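PDB 6ZTI: PlaB phospholipase from Legionella pneumophila, which probably cleaves phospholipids as a virulence-associated alpha/beta hydrolase, its activity being controlled by tetramerization that depends on bound NAD(H). Local coordinates for residues I19-W24 / G58-F63; D70-A75 / G103-K108; I344-D349 / M454-L459; L233-E238 / V246-T251. One frame throughout, in Å; residues are numbered along the deposited sequence.

Contact 1 (I19-W24 / G58-F63)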
loop_
_atom_site.group_PDB
_atom_site.type_symbol
_atom_site.label_atom_id
_atom_site.label_comp_id
_atom_site.label_asym_id
_atom_site.label_seq_id
_atom_site.Cartn_x
_atom_site.Cartn_y
_atom_site.Cartn_z
ATOM N N ILE B 19 -7.257 -9.257 -42.570
ATOM C CA ILE B 19 -6.958 -9.889 -41.293
ATOM C C ILE B 19 -7.863 -9.258 -40.242
ATOM O O ILE B 19 -7.825 -8.038 -40.038
ATOM C CB ILE B 19 -5.482 -9.727 -40.891
ATOM C CG1 ILE B 19 -4.557 -10.307 -41.966
ATOM C CG2 ILE B 19 -5.224 -10.412 -39.562
ATOM C CD1 ILE B 19 -3.088 -10.009 -41.717
ATOM N N PHE B 20 -8.664 -10.082 -39.574
ATOM C CA PHE B 20 -9.495 -9.633 -38.466
ATOM C C PHE B 20 -8.715 -9.692 -37.159
ATOM O O PHE B 20 -7.912 -10.604 -36.948
ATOM C CB PHE B 20 -10.752 -10.496 -38.369
ATOM C CG PHE B 20 -11.753 -10.226 -39.459
ATOM C CD1 PHE B 20 -11.651 -10.872 -40.682
ATOM C CD2 PHE B 20 -12.783 -9.309 -39.268
ATOM C CE1 PHE B 20 -12.556 -10.619 -41.690
ATOM C CE2 PHE B 20 -13.688 -9.051 -40.273
ATOM C CZ PHE B 20 -13.579 -9.708 -41.490
ATOM N N VAL B 21 -8.956 -8.716 -36.278
ATOM C CA VAL B 21 -8.248 -8.619 -35.002
ATOM C C VAL B 21 -9.230 -8.191 -33.917
ATOM O O VAL B 21 -9.844 -7.124 -34.019
ATOM C CB VAL B 21 -7.069 -7.631 -35.070
ATOM C CG1 VAL B 21 -6.304 -7.608 -33.756
ATOM C CG2 VAL B 21 -6.151 -7.984 -36.197
ATOM N N HIS B 22 -9.339 -8.989 -32.855
ATOM C CA HIS B 22 -10.433 -8.851 -31.907
ATOM C C HIS B 22 -10.053 -7.941 -30.731
ATOM O O HIS B 22 -9.014 -7.274 -30.733
ATOM C CB HIS B 22 -10.882 -10.234 -31.439
ATOM C CG HIS B 22 -9.800 -11.045 -30.795
ATOM N ND1 HIS B 22 -9.376 -10.828 -29.500
ATOM C CD2 HIS B 22 -9.069 -12.087 -31.263
ATOM C CE1 HIS B 22 -8.426 -11.695 -29.199
ATOM N NE2 HIS B 22 -8.222 -12.474 -30.250
ATOM N N GLY B 23 -10.904 -7.915 -29.704
ATOM C CA GLY B 23 -10.724 -7.066 -28.552
ATOM C C GLY B 23 -10.322 -7.858 -27.323
ATOM O O GLY B 23 -9.968 -9.031 -27.409
ATOM N N TRP B 24 -10.419 -7.202 -26.161
ATOM C CA TRP B 24 -9.928 -7.795 -24.933
ATOM C C TRP B 24 -10.974 -8.710 -24.306
ATOM O O TRP B 24 -12.177 -8.575 -24.540
ATOM C CB TRP B 24 -9.502 -6.718 -23.929
ATOM C CG TRP B 24 -10.524 -5.652 -23.574
ATOM C CD1 TRP B 24 -11.178 -4.805 -24.431
ATOM C CD2 TRP B 24 -10.953 -5.286 -22.256
ATOM N NE1 TRP B 24 -12.002 -3.956 -23.727
ATOM C CE2 TRP B 24 -11.878 -4.229 -22.391
ATOM C CE3 TRP B 24 -10.651 -5.755 -20.975
ATOM C CZ2 TRP B 24 -12.504 -3.640 -21.297
ATOM C CZ3 TRP B 24 -11.279 -5.165 -19.886
ATOM C CH2 TRP B 24 -12.194 -4.123 -20.057
ATOM N N GLY B 58 -7.537 -13.307 -36.905
ATOM C CA GLY B 58 -6.536 -13.182 -35.867
ATOM C C GLY B 58 -7.066 -13.701 -34.544
ATOM O O GLY B 58 -8.260 -13.627 -34.257
ATOM N N ARG B 59 -6.173 -14.299 -33.754
ATOM C CA ARG B 59 -6.492 -14.679 -32.381
ATOM C C ARG B 59 -5.261 -14.431 -31.521
ATOM O O ARG B 59 -4.173 -14.939 -31.823
ATOM C CB ARG B 59 -6.957 -16.140 -32.286
ATOM C CG ARG B 59 -5.930 -17.200 -32.651
ATOM C CD ARG B 59 -6.576 -18.586 -32.671
ATOM N NE ARG B 59 -5.576 -19.642 -32.782
ATOM C CZ ARG B 59 -5.016 -20.026 -33.927
ATOM N NH1 ARG B 59 -5.356 -19.449 -35.071
ATOM N NH2 ARG B 59 -4.110 -20.993 -33.927
ATOM N N TYR B 60 -5.428 -13.618 -30.478
ATOM C CA TYR B 60 -4.364 -13.306 -29.540
ATOM C C TYR B 60 -4.888 -13.491 -28.125
ATOM O O TYR B 60 -6.091 -13.637 -27.894
ATOM C CB TYR B 60 -3.810 -11.882 -29.751
ATOM C CG TYR B 60 -4.764 -10.736 -29.457
ATOM C CD1 TYR B 60 -4.898 -10.230 -28.171
ATOM C CD2 TYR B 60 -5.503 -10.135 -30.471
ATOM C CE1 TYR B 60 -5.757 -9.185 -27.896
ATOM C CE2 TYR B 60 -6.365 -9.074 -30.200
ATOM C CZ TYR B 60 -6.488 -8.610 -28.915
ATOM O OH TYR B 60 -7.345 -7.567 -28.645
ATOM N N ILE B 61 -3.958 -13.509 -27.178
ATOM C CA ILE B 61 -4.247 -13.858 -25.795
ATOM C C ILE B 61 -4.387 -12.572 -24.998
ATOM O O ILE B 61 -3.409 -11.843 -24.790
ATOM C CB ILE B 61 -3.158 -14.754 -25.203
ATOM C CG1 ILE B 61 -2.941 -15.980 -26.085
ATOM C CG2 ILE B 61 -3.536 -15.149 -23.776
ATOM C CD1 ILE B 61 -4.158 -16.853 -26.233
ATOM N N SER B 62 -5.602 -12.316 -24.523
ATOM C CA SER B 62 -5.915 -11.130 -23.744
ATOM C C SER B 62 -6.183 -11.446 -22.281
ATOM O O SER B 62 -6.529 -10.539 -21.516
ATOM C CB SER B 62 -7.140 -10.428 -24.343
ATOM O OG SER B 62 -8.166 -11.376 -24.608
ATOM N N PHE B 63 -6.047 -12.705 -21.872
ATOM C CA PHE B 63 -6.394 -13.122 -20.521
ATOM C C PHE B 63 -5.194 -13.667 -19.749
ATOM O O PHE B 63 -5.372 -14.430 -18.796
ATOM C CB PHE B 63 -7.518 -14.158 -20.582
ATOM C CG PHE B 63 -7.308 -15.206 -21.630
ATOM C CD1 PHE B 63 -6.472 -16.279 -21.387
ATOM C CD2 PHE B 63 -7.938 -15.114 -22.865
ATOM C CE1 PHE B 63 -6.260 -17.248 -22.353
ATOM C CE2 PHE B 63 -7.732 -16.085 -23.839
ATOM C CZ PHE B 63 -6.892 -17.152 -23.582
#

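Contact 2 (D70-A75 / G103-K108)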
loop_
_atom_site.group_PDB
_atom_site.type_symbol
_atom_site.label_atom_id
_atom_site.label_comp_id
_atom_site.label_asym_id
_atom_site.label_seq_id
_atom_site.Cartn_x
_atom_site.Cartn_y
_atom_site.Cartn_z
ATOM N N ASP B 70 2.925 -4.444 -25.888
ATOM C CA ASP B 70 4.182 -4.604 -26.610
ATOM C C ASP B 70 4.383 -6.047 -27.075
ATOM O O ASP B 70 4.740 -6.290 -28.234
ATOM C CB ASP B 70 5.334 -4.177 -25.710
ATOM C CG ASP B 70 6.689 -4.420 -26.345
ATOM O OD1 ASP B 70 6.995 -3.742 -27.351
ATOM O OD2 ASP B 70 7.443 -5.271 -25.827
ATOM N N ASP B 71 4.202 -7.011 -26.163
ATOM C CA ASP B 71 4.287 -8.432 -26.497
ATOM C C ASP B 71 3.359 -8.800 -27.651
ATOM O O ASP B 71 3.751 -9.521 -28.577
ATOM C CB ASP B 71 3.914 -9.298 -25.286
ATOM C CG ASP B 71 4.885 -9.187 -24.111
ATOM O OD1 ASP B 71 6.016 -8.657 -24.241
ATOM O OD2 ASP B 71 4.478 -9.667 -23.024
ATOM N N ILE B 72 2.104 -8.341 -27.589
ATOM C CA ILE B 72 1.120 -8.763 -28.575
ATOM C C ILE B 72 1.447 -8.175 -29.940
ATOM O O ILE B 72 1.264 -8.830 -30.967
ATOM C CB ILE B 72 -0.296 -8.369 -28.120
ATOM C CG1 ILE B 72 -0.677 -9.128 -26.845
ATOM C CG2 ILE B 72 -1.314 -8.648 -29.213
ATOM C CD1 ILE B 72 -1.849 -8.511 -26.101
ATOM N N ALA B 73 1.892 -6.919 -29.979
ATOM C CA ALA B 73 2.266 -6.311 -31.255
ATOM C C ALA B 73 3.484 -7.010 -31.851
ATOM O O ALA B 73 3.538 -7.257 -33.062
ATOM C CB ALA B 73 2.526 -4.819 -31.065
ATOM N N ARG B 74 4.458 -7.370 -31.010
ATOM C CA ARG B 74 5.583 -8.169 -31.486
ATOM C C ARG B 74 5.117 -9.516 -32.029
ATOM O O ARG B 74 5.654 -10.015 -33.024
ATOM C CB ARG B 74 6.581 -8.395 -30.349
ATOM C CG ARG B 74 7.683 -7.367 -30.203
ATOM C CD ARG B 74 8.603 -7.749 -29.023
ATOM N NE ARG B 74 9.527 -8.844 -29.337
ATOM C CZ ARG B 74 10.171 -9.578 -28.432
ATOM N NH1 ARG B 74 9.983 -9.361 -27.134
ATOM N NH2 ARG B 74 11.003 -10.539 -28.821
ATOM N N ALA B 75 4.146 -10.141 -31.357
ATOM C CA ALA B 75 3.674 -11.452 -31.778
ATOM C C ALA B 75 2.806 -11.369 -33.031
ATOM O O ALA B 75 2.787 -12.313 -33.825
ATOM C CB ALA B 75 2.921 -12.125 -30.630
ATOM N N GLY B 103 -7.350 -2.289 -32.262
ATOM C CA GLY B 103 -6.935 -1.051 -32.885
ATOM C C GLY B 103 -5.614 -0.571 -32.319
ATOM O O GLY B 103 -4.600 -0.512 -33.016
ATOM N N PRO B 104 -5.607 -0.221 -31.032
ATOM C CA PRO B 104 -4.352 0.136 -30.363
ATOM C C PRO B 104 -3.214 -0.832 -30.620
ATOM O O PRO B 104 -2.053 -0.408 -30.686
ATOM C CB PRO B 104 -4.753 0.140 -28.884
ATOM C CG PRO B 104 -6.166 0.557 -28.884
ATOM C CD PRO B 104 -6.773 -0.025 -30.153
ATOM N N ILE B 105 -3.511 -2.117 -30.770
ATOM C CA ILE B 105 -2.456 -3.124 -30.906
ATOM C C ILE B 105 -1.802 -3.022 -32.277
ATOM O O ILE B 105 -0.570 -3.005 -32.398
ATOM C CB ILE B 105 -3.031 -4.530 -30.649
ATOM C CG1 ILE B 105 -3.143 -4.778 -29.149
ATOM C CG2 ILE B 105 -2.169 -5.618 -31.285
ATOM C CD1 ILE B 105 -4.121 -5.886 -28.759
ATOM N N VAL B 106 -2.616 -2.932 -33.331
ATOM C CA VAL B 106 -2.066 -2.761 -34.669
ATOM C C VAL B 106 -1.334 -1.428 -34.789
ATOM O O VAL B 106 -0.335 -1.332 -35.513
ATOM C CB VAL B 106 -3.180 -2.903 -35.720
ATOM C CG1 VAL B 106 -2.668 -2.545 -37.113
ATOM C CG2 VAL B 106 -3.714 -4.333 -35.705
ATOM N N ARG B 107 -1.794 -0.392 -34.077
ATOM C CA ARG B 107 -1.095 0.888 -34.116
ATOM C C ARG B 107 0.256 0.814 -33.411
ATOM O O ARG B 107 1.197 1.499 -33.812
ATOM C CB ARG B 107 -1.947 1.985 -33.489
ATOM C CG ARG B 107 -3.213 2.348 -34.297
ATOM C CD ARG B 107 -3.702 3.713 -33.937
ATOM N NE ARG B 107 -4.107 3.825 -32.539
ATOM C CZ ARG B 107 -3.547 4.620 -31.631
ATOM N NH1 ARG B 107 -2.506 5.402 -31.923
ATOM N NH2 ARG B 107 -4.040 4.625 -30.400
ATOM N N LYS B 108 0.353 0.032 -32.335
ATOM C CA LYS B 108 1.638 -0.206 -31.689
ATOM C C LYS B 108 2.565 -1.012 -32.591
ATOM O O LYS B 108 3.773 -0.745 -32.657
ATOM C CB LYS B 108 1.404 -0.930 -30.362
ATOM C CG LYS B 108 2.658 -1.288 -29.607
ATOM C CD LYS B 108 3.445 -0.084 -29.133
ATOM C CE LYS B 108 4.660 -0.523 -28.301
ATOM N NZ LYS B 108 5.549 0.593 -27.965
HETATM O O HOH W 1 7.406 -0.965 -26.527
#

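Contact 3 (I344-D349 / M454-L459)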
loop_
_atom_site.group_PDB
_atom_site.type_symbol
_atom_site.label_atom_id
_atom_site.label_comp_id
_atom_site.label_asym_id
_atom_site.label_seq_id
_atom_site.Cartn_x
_atom_site.Cartn_y
_atom_site.Cartn_z
ATOM N N ILE B 344 -7.299 14.707 -21.309
ATOM C CA ILE B 344 -6.310 13.965 -20.533
ATOM C C ILE B 344 -5.248 14.977 -20.120
ATOM O O ILE B 344 -4.534 15.512 -20.975
ATOM C CB ILE B 344 -5.696 12.802 -21.328
ATOM C CG1 ILE B 344 -6.783 11.846 -21.813
ATOM C CG2 ILE B 344 -4.683 12.006 -20.445
ATOM C CD1 ILE B 344 -6.305 10.858 -22.877
ATOM N N PHE B 345 -5.145 15.249 -18.822
ATOM C CA PHE B 345 -4.146 16.176 -18.308
ATOM C C PHE B 345 -2.911 15.411 -17.867
ATOM O O PHE B 345 -3.005 14.369 -17.207
ATOM C CB PHE B 345 -4.652 16.999 -17.116
ATOM C CG PHE B 345 -5.801 17.920 -17.430
ATOM C CD1 PHE B 345 -5.580 19.205 -17.868
ATOM C CD2 PHE B 345 -7.101 17.510 -17.216
ATOM C CE1 PHE B 345 -6.636 20.042 -18.128
ATOM C CE2 PHE B 345 -8.158 18.336 -17.483
ATOM C CZ PHE B 345 -7.929 19.602 -17.932
ATOM N N ARG B 346 -1.756 15.947 -18.237
ATOM C CA ARG B 346 -0.459 15.467 -17.798
ATOM C C ARG B 346 0.247 16.625 -17.123
ATOM O O ARG B 346 0.547 17.631 -17.774
ATOM C CB ARG B 346 0.357 14.954 -18.973
ATOM C CG ARG B 346 1.647 14.318 -18.552
ATOM C CD ARG B 346 2.561 14.114 -19.728
ATOM N NE ARG B 346 3.694 13.271 -19.372
ATOM C CZ ARG B 346 4.832 13.242 -20.048
ATOM N NH1 ARG B 346 4.990 14.013 -21.121
ATOM N NH2 ARG B 346 5.805 12.434 -19.657
ATOM N N LEU B 347 0.503 16.483 -15.830
ATOM C CA LEU B 347 1.110 17.526 -15.013
ATOM C C LEU B 347 2.547 17.161 -14.679
ATOM O O LEU B 347 2.796 16.186 -13.960
ATOM C CB LEU B 347 0.309 17.719 -13.728
ATOM C CG LEU B 347 -0.162 19.110 -13.314
ATOM C CD1 LEU B 347 0.804 20.201 -13.762
ATOM C CD2 LEU B 347 -1.569 19.350 -13.844
ATOM N N ILE B 348 3.489 17.979 -15.145
ATOM C CA ILE B 348 4.909 17.755 -14.938
ATOM C C ILE B 348 5.562 19.072 -14.537
ATOM O O ILE B 348 4.919 20.128 -14.501
ATOM C CB ILE B 348 5.593 17.176 -16.193
ATOM C CG1 ILE B 348 5.299 18.063 -17.401
ATOM C CG2 ILE B 348 5.093 15.752 -16.464
ATOM C CD1 ILE B 348 6.099 17.694 -18.642
ATOM N N ASP B 349 6.853 18.999 -14.214
ATOM C CA ASP B 349 7.667 20.182 -13.982
ATOM C C ASP B 349 8.899 20.100 -14.857
ATOM O O ASP B 349 9.124 19.112 -15.560
ATOM C CB ASP B 349 8.026 20.367 -12.504
ATOM C CG ASP B 349 9.095 19.398 -11.990
ATOM O OD1 ASP B 349 9.840 18.756 -12.772
ATOM O OD2 ASP B 349 9.186 19.295 -10.745
ATOM N N MET B 454 -5.184 16.056 -25.466
ATOM C CA MET B 454 -4.129 15.821 -24.488
ATOM C C MET B 454 -3.521 17.157 -24.085
ATOM O O MET B 454 -3.142 17.955 -24.940
ATOM C CB MET B 454 -3.067 14.894 -25.067
ATOM C CG MET B 454 -3.651 13.542 -25.541
ATOM S SD MET B 454 -2.592 12.704 -26.724
ATOM C CE MET B 454 -1.180 12.344 -25.713
ATOM N N VAL B 455 -3.462 17.414 -22.787
ATOM C CA VAL B 455 -3.021 18.699 -22.260
ATOM C C VAL B 455 -1.835 18.423 -21.353
ATOM O O VAL B 455 -1.994 17.883 -20.254
ATOM C CB VAL B 455 -4.138 19.431 -21.505
ATOM C CG1 VAL B 455 -3.659 20.816 -21.032
ATOM C CG2 VAL B 455 -5.388 19.578 -22.385
ATOM N N GLU B 456 -0.648 18.790 -21.804
ATOM C CA GLU B 456 0.553 18.645 -20.994
ATOM C C GLU B 456 0.874 19.998 -20.376
ATOM O O GLU B 456 1.161 20.956 -21.095
ATOM C CB GLU B 456 1.729 18.141 -21.828
ATOM C CG GLU B 456 3.001 17.971 -21.023
ATOM C CD GLU B 456 4.157 17.460 -21.859
ATOM O OE1 GLU B 456 4.221 16.240 -22.104
ATOM O OE2 GLU B 456 4.994 18.286 -22.279
ATOM N N ILE B 457 0.834 20.079 -19.052
ATOM C CA ILE B 457 1.140 21.320 -18.345
ATOM C C ILE B 457 2.464 21.131 -17.613
ATOM O O ILE B 457 2.587 20.248 -16.753
ATOM C CB ILE B 457 0.012 21.719 -17.384
ATOM C CG1 ILE B 457 -1.302 21.939 -18.153
ATOM C CG2 ILE B 457 0.412 22.978 -16.618
ATOM C CD1 ILE B 457 -2.504 21.813 -17.330
ATOM N N MET B 458 3.462 21.938 -17.968
ATOM C CA MET B 458 4.776 21.903 -17.332
ATOM C C MET B 458 4.963 23.164 -16.491
ATOM O O MET B 458 5.050 24.273 -17.034
ATOM C CB MET B 458 5.888 21.794 -18.372
ATOM C CG MET B 458 7.279 21.639 -17.741
ATOM S SD MET B 458 8.648 21.967 -18.853
ATOM C CE MET B 458 8.761 20.409 -19.721
ATOM N N LEU B 459 5.062 22.988 -15.173
ATOM C CA LEU B 459 5.317 24.080 -14.240
ATOM C C LEU B 459 6.806 24.221 -13.961
ATOM O O LEU B 459 7.572 23.261 -14.074
ATOM C CB LEU B 459 4.579 23.838 -12.920
ATOM C CG LEU B 459 3.065 23.625 -12.973
ATOM C CD1 LEU B 459 2.498 23.580 -11.588
ATOM C CD2 LEU B 459 2.403 24.727 -13.768
#

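Contact 4 (L233-E238 / V246-T251)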
loop_
_atom_site.group_PDB
_atom_site.type_symbol
_atom_site.label_atom_id
_atom_site.label_comp_id
_atom_site.label_asym_id
_atom_site.label_seq_id
_atom_site.Cartn_x
_atom_site.Cartn_y
_atom_site.Cartn_z
ATOM N N LEU B 233 -1.923 19.759 -26.565
ATOM C CA LEU B 233 -1.691 21.142 -26.171
ATOM C C LEU B 233 -0.639 21.134 -25.080
ATOM O O LEU B 233 -0.825 20.493 -24.036
ATOM C CB LEU B 233 -2.976 21.799 -25.680
ATOM C CG LEU B 233 -2.891 23.150 -24.952
ATOM C CD1 LEU B 233 -2.496 24.280 -25.885
ATOM C CD2 LEU B 233 -4.220 23.460 -24.331
ATOM N N LYS B 234 0.471 21.817 -25.335
ATOM C CA LYS B 234 1.537 21.979 -24.358
ATOM C C LYS B 234 1.472 23.390 -23.789
ATOM O O LYS B 234 1.538 24.373 -24.540
ATOM C CB LYS B 234 2.906 21.734 -24.985
ATOM C CG LYS B 234 3.165 20.322 -25.441
ATOM C CD LYS B 234 4.594 20.216 -25.978
ATOM C CE LYS B 234 4.894 18.846 -26.567
ATOM N NZ LYS B 234 4.919 17.776 -25.528
ATOM N N LEU B 235 1.351 23.478 -22.466
ATOM C CA LEU B 235 1.351 24.735 -21.720
ATOM C C LEU B 235 2.555 24.724 -20.797
ATOM O O LEU B 235 2.601 23.940 -19.840
ATOM C CB LEU B 235 0.075 24.913 -20.903
ATOM C CG LEU B 235 -1.251 24.749 -21.633
ATOM C CD1 LEU B 235 -2.395 24.909 -20.636
ATOM C CD2 LEU B 235 -1.356 25.751 -22.773
ATOM N N HIS B 236 3.509 25.614 -21.066
ATOM C CA HIS B 236 4.769 25.668 -20.342
ATOM C C HIS B 236 4.864 26.990 -19.612
ATOM O O HIS B 236 4.701 28.056 -20.216
ATOM C CB HIS B 236 5.955 25.493 -21.288
ATOM C CG HIS B 236 6.130 24.087 -21.765
ATOM N ND1 HIS B 236 7.249 23.665 -22.450
ATOM C CD2 HIS B 236 5.324 23.003 -21.652
ATOM C CE1 HIS B 236 7.125 22.381 -22.737
ATOM N NE2 HIS B 236 5.967 21.955 -22.261
ATOM N N GLN B 237 5.143 26.907 -18.317
ATOM C CA GLN B 237 5.185 28.073 -17.458
ATOM C C GLN B 237 6.533 28.756 -17.589
ATOM O O GLN B 237 7.583 28.105 -17.594
ATOM C CB GLN B 237 4.943 27.669 -16.005
ATOM C CG GLN B 237 4.836 28.823 -15.030
ATOM C CD GLN B 237 4.446 28.348 -13.647
ATOM O OE1 GLN B 237 5.126 27.510 -13.050
ATOM N NE2 GLN B 237 3.345 28.869 -13.137
ATOM N N GLU B 238 6.496 30.074 -17.693
ATOM C CA GLU B 238 7.690 30.897 -17.740
ATOM C C GLU B 238 7.544 32.010 -16.714
ATOM O O GLU B 238 6.444 32.286 -16.226
ATOM C CB GLU B 238 7.899 31.478 -19.143
ATOM C CG GLU B 238 9.336 31.411 -19.631
ATOM C CD GLU B 238 9.780 29.998 -19.937
ATOM O OE1 GLU B 238 10.820 29.580 -19.392
ATOM O OE2 GLU B 238 9.086 29.304 -20.715
ATOM N N VAL B 246 2.650 31.953 -19.617
ATOM C CA VAL B 246 2.386 30.634 -20.166
ATOM C C VAL B 246 2.607 30.670 -21.666
ATOM O O VAL B 246 2.023 31.506 -22.359
ATOM C CB VAL B 246 0.948 30.185 -19.869
ATOM C CG1 VAL B 246 0.702 28.847 -20.480
ATOM C CG2 VAL B 246 0.698 30.169 -18.368
ATOM N N VAL B 247 3.417 29.746 -22.168
ATOM C CA VAL B 247 3.633 29.571 -23.597
ATOM C C VAL B 247 2.833 28.352 -24.030
ATOM O O VAL B 247 2.908 27.291 -23.398
ATOM C CB VAL B 247 5.126 29.414 -23.907
ATOM C CG1 VAL B 247 5.361 29.160 -25.398
ATOM C CG2 VAL B 247 5.877 30.654 -23.441
ATOM N N ALA B 248 2.026 28.513 -25.068
ATOM C CA ALA B 248 1.163 27.453 -25.550
ATOM C C ALA B 248 1.602 26.999 -26.934
ATOM O O ALA B 248 1.986 27.811 -27.785
ATOM C CB ALA B 248 -0.295 27.912 -25.588
ATOM N N LYS B 249 1.554 25.692 -27.146
ATOM C CA LYS B 249 1.823 25.103 -28.445
ATOM C C LYS B 249 0.837 23.970 -28.637
ATOM O O LYS B 249 0.711 23.118 -27.758
ATOM C CB LYS B 249 3.253 24.570 -28.552
ATOM C CG LYS B 249 3.450 23.598 -29.727
ATOM C CD LYS B 249 4.900 23.565 -30.182
ATOM C CE LYS B 249 5.139 22.477 -31.222
ATOM N NZ LYS B 249 6.588 22.135 -31.352
ATOM N N MET B 250 0.143 23.952 -29.771
ATOM C CA MET B 250 -0.820 22.902 -30.058
ATOM C C MET B 250 -0.407 22.181 -31.328
ATOM O O MET B 250 -0.032 22.814 -32.320
ATOM C CB MET B 250 -2.234 23.464 -30.196
ATOM C CG MET B 250 -3.297 22.395 -30.433
ATOM S SD MET B 250 -4.967 23.069 -30.501
ATOM C CE MET B 250 -5.368 23.167 -28.767
ATOM N N THR B 251 -0.453 20.860 -31.281
ATOM C CA THR B 251 -0.184 20.028 -32.441
ATOM C C THR B 251 -1.347 19.064 -32.594
ATOM O O THR B 251 -1.961 18.636 -31.611
ATOM C CB THR B 251 1.143 19.265 -32.322
ATOM O OG1 THR B 251 1.109 18.411 -31.180
ATOM C CG2 THR B 251 2.313 20.230 -32.177
#

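Contact 1 (I19-W24 / G58-F63)
From Phe20 and Gly58 onward the two backbones run almost parallel, 5° apart, and Gly58 N donates to Phe20 O (2.7 Å) where Val21 and Gly58 stand abreast. These are the neighbouring parallel strands of a beta-alpha-beta unit, 16-21 and 55-60, the latter the edge of the alpha/beta-hydrolase sheet within this chain. Where strand 16-21 ends, the side chain of His22 takes over the bonding. The His22 ring lies as an offset stack on Tyr60, centroids 4.0 Å apart and planes nearly parallel, with His22 CE1 over the centre of the phenol ring. CG of His22 sits between its backbone N and carbonyl carbon (chi1 58°), which turns the imidazole across to the other strand. There NE2 receives a nearly straight bond from Tyr60 N (3.0 Å, 173° at the hydrogen), although the donor stands out of the ring plane. The other nitrogen, ND1, donates in plane to a lone pair of Gly23 O, so both nitrogens fix the ring's rotation. Phe468 of the second subunit meets the Tyr60 ring, and a strand of that subunit continues the sheet past Gly58-Tyr60. Tyr60 OH reaches back to donate to His22 O (2.7 Å) from above the carbonyl plane.

Contact 2 (D70-A75 / G103-K108)
Ile72 and Ile105 meet through their CG2 methyls, 3.8 Å apart, where helix 70-75 crosses helix 103-108. Both isoleucines adopt the same shape: CG2 stands anti to the backbone N, while CG1 lies beside that N. The branch methyl of each therefore faces the partner helix, and CD1 of Ile105 adds a second touch on Ile72 CG2 at 4.0 Å. The next residue, Ala73, brings its CB to the carbonyl oxygen of Ile105 and to CG of Lys108, a turn further along the other helix, each at 3.8 Å; its small side chain is consistent with segment axes that come within 8.6 Å at a crossing angle of -67°. In the alpha/beta-hydrolase domain, helices 69-89 and 102-114 pack together here beside the parallel sheet, and Tyr60 of strand 55-60 touches both isoleucines. Lys108 departs from a fully extended chain at chi2 (65°), a bend that carries its aliphatic stem past Ala73 and its CE to within 4.1 Å of Asp70 OD1. The charged ends do not touch directly. One water accepts from Lys108 NZ (2.8 Å) and donates to Asp70 OD1 (2.9 Å), bridging the helices. Asp70 has a stronger partner across the interface, since the same OD1 forms a salt bridge with Arg351 of the second subunit.

Contact 3 (I344-D349 / M454-L459)
Arg346 and Glu456 run alongside each other from adjacent strands, and the arginine can be followed outward. Its CB passes Val455 O at 4.0 Å, CG continues anti to the backbone N (chi1 -174°), and the extended chain brings CD to 3.6 Å from Glu456 OE1. NE lies farther from that oxygen; around CZ, Ile348 CG2 lies over one guanidinium face, off toward its rim, while NH1 closes a salt bridge to Glu456 OE1 at 2.6 Å. The bond is bent, 133° at the hydrogen, and meets the carboxylate from above its plane; the two flat groups are turned 54° apart. Ile348 CD1 rests against Glu456 CD, and Trp174 touches both charged side chains. On the other face, Phe345 CD1 packs on Val455 CB (3.9 Å), and Leu347 CD1 on Ile457 CG2. Five backbone bonds, alternating in direction from Val455 N to Ile344 O through Leu459 N to Ile348 O, join the strands in the regular in-register pairing of a parallel beta-sheet, here within the mixed sheet.

Contact 4 (L233-E238 / V246-T251)
Leu233 sets its CB 4.1 Å from Met250 CE, at the start of a beta hairpin formed by strands 231-238 and 245-252 at the margin of the mixed sheet. The pair is non-hydrogen-bonded, and Leu233 CD1 leans toward Ala248. Next, Lys234 pairs with Lys249 through two backbone bonds: Lys234 N donates almost straight to Lys249 O (2.8 Å), and Lys249 N returns the bond to Lys234 O. Both lysine chains stand on one face with their ends diverging from the partner strand; the two backbone bonds carry the pairing. Leu235 turns to the other face, with CG beside the backbone N (chi1 -52°). From there CD2 packs on Ala248 CB at 3.7 Å, while the leucine CB meets Val246 CG1. Phe436 of strand 429-439 touches Leu233 and Leu235 on this apolar face, while backbone bonds from Leu233, Leu235 and Gln237 join the hairpin to strand 452-463. His236 returns to the lysine face and forms the second hydrogen-bonded pair, opposite Val247, whose N donates to His236 O at 2.9 Å. Gln237, on the leucine face, uses NE2 for Arg432 O and Ser244 OG and OE1 for Gln460 N. Glu238 follows, its OE2 4.4 Å from Val247 CG2.

Overall arrangement
The four contacts form two separate groups. Contacts 1 and 2 belong to the hydrolase domain and meet at Tyr60; both also border the second subunit. Contacts 3 and 4 share the mixed sheet, where strand 452-463 lies between strands 340-349 and 231-238, and their centres are about 9 Å apart, against about 33 Å between those of contacts 1 and 3. Contacts 1, 2 and 3 are buried; contact 4 lies at the surface. Chemistry follows place: ring stacking and buried polar bonds at the strand ends, methyl packing with a water bridge between helices, regular backbone pairing with a salt bridge inside the sheet, and backbone pairing over one apolar face at its margin.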